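Local coordinates for protein VP1 (New Jersey polyomavirus-2013, PDB 6Y5Y) that forms the pentameric building units of the polyomavirus capsid and binds sialylated glycans, consistent with a role in attachment to host cells, at residues K181-P185 with N186-K190. Residues are numbered along the deposited sequence; the frame is centred on the assembly and turned at random.
Sequences KSIHP and NDIAK
Asp187 turns its carboxylate back over the start of a short helix, where Asp187 OD2 accepts a bond from His184 N at 3.0 Å. The bond is nearly straight, 163° at the hydrogen, yet the donor stands above the carboxylate plane. Asp187 CG lies beside its own backbone N (chi1 -65°), which swings the acid toward the preceding turn. Asp187 N in turn donates to His184 O over 2.9 Å, a backbone bond of the first turn, so Asp187 is tied to His184 through both its side chain and its main chain. The His184 imidazole runs alongside the Asp187 carboxylate, both pointing the same way with their planes 60° apart, and His184 CD2 comes 3.6 Å from Asp187 OD2. From the other flank Ile183 CG1 packs on the same oxygen; beyond it Ile183 CD1 meets Ile188 CD1 at 3.8 Å, the two side chains crossing at about a right angle. Pro185 O receives Ala189 N in the carbonyl plane and Ile188 N from above it. The turn lies at the surface, in the connection that leads from strand 162-165 to strand 207-209, where His184 stacks on Tyr174 and bonds through ND1 to Glu220, and Ile183 O accepts from Trp221 of strand 221-223.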
ATOM      1  N   LYS D 181      10.344 -17.799 -33.536  1.00 25.59           N
ATOM      2  CA  LYS D 181       9.109 -17.493 -32.827  1.00 26.36           C
ATOM      3  C   LYS D 181       9.262 -16.314 -31.879  1.00 29.31           C
ATOM      4  O   LYS D 181       8.256 -15.801 -31.376  1.00 25.84           O
ATOM      5  CB  LYS D 181       8.640 -18.712 -32.037  1.00 29.89           C
ATOM      6  CG  LYS D 181       8.463 -19.955 -32.881  1.00 42.36           C
ATOM      7  CD  LYS D 181       7.457 -19.718 -33.985  1.00 41.51           C
ATOM      8  CE  LYS D 181       6.285 -20.681 -33.839  1.00 57.22           C
ATOM      9  NZ  LYS D 181       6.632 -22.065 -34.279  1.00 48.71           N
ATOM     10  N   SER D 182      10.496 -15.902 -31.608  1.00 26.77           N
ATOM     11  CA  SER D 182      10.784 -14.766 -30.745  1.00 26.15           C
ATOM     12  C   SER D 182      12.203 -14.310 -31.053  1.00 33.53           C
ATOM     13  O   SER D 182      12.922 -14.947 -31.825  1.00 31.20           O
ATOM     14  CB  SER D 182      10.606 -15.129 -29.267  1.00 26.64           C
ATOM     15  OG  SER D 182      11.438 -16.209 -28.882  1.00 25.88           O
ATOM     16  N   ILE D 183      12.600 -13.192 -30.452  1.00 24.06           N
ATOM     17  CA  ILE D 183      13.946 -12.666 -30.643  1.00 24.68           C
ATOM     18  C   ILE D 183      14.501 -12.255 -29.284  1.00 25.61           C
ATOM     19  O   ILE D 183      13.773 -11.740 -28.426  1.00 23.30           O
ATOM     20  CB  ILE D 183      13.960 -11.501 -31.657  1.00 29.09           C
ATOM     21  CG1 ILE D 183      15.384 -11.187 -32.128  1.00 27.20           C
ATOM     22  CG2 ILE D 183      13.304 -10.268 -31.077  1.00 27.43           C
ATOM     23  CD1 ILE D 183      15.414 -10.288 -33.346  1.00 32.24           C
ATOM     24  N   HIS D 184      15.783 -12.521 -29.082  1.00 22.88           N
ATOM     25  CA  HIS D 184      16.475 -12.374 -27.816  1.00 19.80           C
ATOM     26  C   HIS D 184      17.548 -11.299 -27.932  1.00 22.61           C
ATOM     27  O   HIS D 184      18.011 -10.989 -29.038  1.00 26.52           O
ATOM     28  CB  HIS D 184      17.087 -13.720 -27.391  1.00 23.73           C
ATOM     29  CG  HIS D 184      16.130 -14.866 -27.519  1.00 25.67           C
ATOM     30  ND1 HIS D 184      14.980 -14.961 -26.765  1.00 22.75           N
ATOM     31  CD2 HIS D 184      16.134 -15.948 -28.339  1.00 29.58           C
ATOM     32  CE1 HIS D 184      14.322 -16.056 -27.105  1.00 31.50           C
ATOM     33  NE2 HIS D 184      15.003 -16.675 -28.054  1.00 22.73           N
ATOM     34  N   PRO D 185      17.927 -10.670 -26.812  1.00 23.31           N
ATOM     35  CA  PRO D 185      18.910  -9.571 -26.875  1.00 19.42           C
ATOM     36  C   PRO D 185      20.188  -9.906 -27.632  1.00 23.87           C
ATOM     37  O   PRO D 185      20.666  -9.072 -28.416  1.00 21.45           O
ATOM     38  CB  PRO D 185      19.177  -9.275 -25.391  1.00 21.53           C
ATOM     39  CG  PRO D 185      17.846  -9.569 -24.731  1.00 20.02           C
ATOM     40  CD  PRO D 185      17.334 -10.805 -25.467  1.00 23.39           C
ATOM     41  N   ASN D 186      20.740 -11.109 -27.458  1.00 20.93           N
ATOM     42  CA  ASN D 186      21.989 -11.424 -28.138  1.00 25.35           C
ATOM     43  C   ASN D 186      21.812 -11.742 -29.614  1.00 27.50           C
ATOM     44  O   ASN D 186      22.815 -11.783 -30.338  1.00 25.25           O
ATOM     45  CB  ASN D 186      22.716 -12.593 -27.472  1.00 24.78           C
ATOM     46  CG  ASN D 186      24.218 -12.513 -27.681  1.00 27.76           C
ATOM     47  OD1 ASN D 186      24.805 -11.432 -27.569  1.00 26.74           O
ATOM     48  ND2 ASN D 186      24.841 -13.638 -28.025  1.00 28.18           N
ATOM     49  N   ASP D 187      20.584 -11.978 -30.081  1.00 22.27           N
ATOM     50  CA  ASP D 187      20.363 -12.039 -31.520  1.00 28.35           C
ATOM     51  C   ASP D 187      20.751 -10.726 -32.178  1.00 32.12           C
ATOM     52  O   ASP D 187      21.172 -10.712 -33.340  1.00 29.83           O
ATOM     53  CB  ASP D 187      18.902 -12.382 -31.833  1.00 26.93           C
ATOM     54  CG  ASP D 187      18.513 -13.776 -31.354  1.00 32.08           C
ATOM     55  OD1 ASP D 187      19.420 -14.593 -31.097  1.00 34.02           O
ATOM     56  OD2 ASP D 187      17.301 -14.050 -31.222  1.00 31.19           O
ATOM     57  N   ILE D 188      20.642  -9.621 -31.441  1.00 27.85           N
ATOM     58  CA  ILE D 188      21.012  -8.303 -31.944  1.00 25.63           C
ATOM     59  C   ILE D 188      22.435  -7.937 -31.554  1.00 26.36           C
ATOM     60  O   ILE D 188      23.212  -7.465 -32.389  1.00 29.98           O
ATOM     61  CB  ILE D 188      20.011  -7.243 -31.435  1.00 22.68           C
ATOM     62  CG1 ILE D 188      18.576  -7.662 -31.759  1.00 32.67           C
ATOM     63  CG2 ILE D 188      20.328  -5.873 -32.025  1.00 23.71           C
ATOM     64  CD1 ILE D 188      18.322  -7.862 -33.227  1.00 34.26           C
ATOM     65  N   ALA D 189      22.790  -8.126 -30.276  1.00 21.11           N
ATOM     66  CA  ALA D 189      24.104  -7.703 -29.792  1.00 26.47           C
ATOM     67  C   ALA D 189      25.223  -8.588 -30.325  1.00 25.72           C
ATOM     68  O   ALA D 189      26.353  -8.115 -30.482  1.00 25.48           O
ATOM     69  CB  ALA D 189      24.144  -7.698 -28.261  1.00 20.76           C
ATOM     70  N   LYS D 190      24.939  -9.868 -30.573  1.00 24.69           N
ATOM     71  CA  LYS D 190      25.903 -10.787 -31.192  1.00 27.37           C
ATOM     72  C   LYS D 190      27.213 -10.850 -30.405  1.00 30.61           C
ATOM     73  O   LYS D 190      28.300 -10.933 -30.982  1.00 28.46           O
ATOM     74  CB  LYS D 190      26.171 -10.404 -32.653  1.00 28.06           C
ATOM     75  CG  LYS D 190      24.987 -10.602 -33.599  1.00 34.59           C
ATOM     76  CD  LYS D 190      25.150  -9.756 -34.863  1.00 39.28           C
ATOM     77  CE  LYS D 190      24.128 -10.113 -35.942  1.00 41.88           C
ATOM     78  NZ  LYS D 190      23.296 -11.289 -35.574  1.00 44.76           N
TER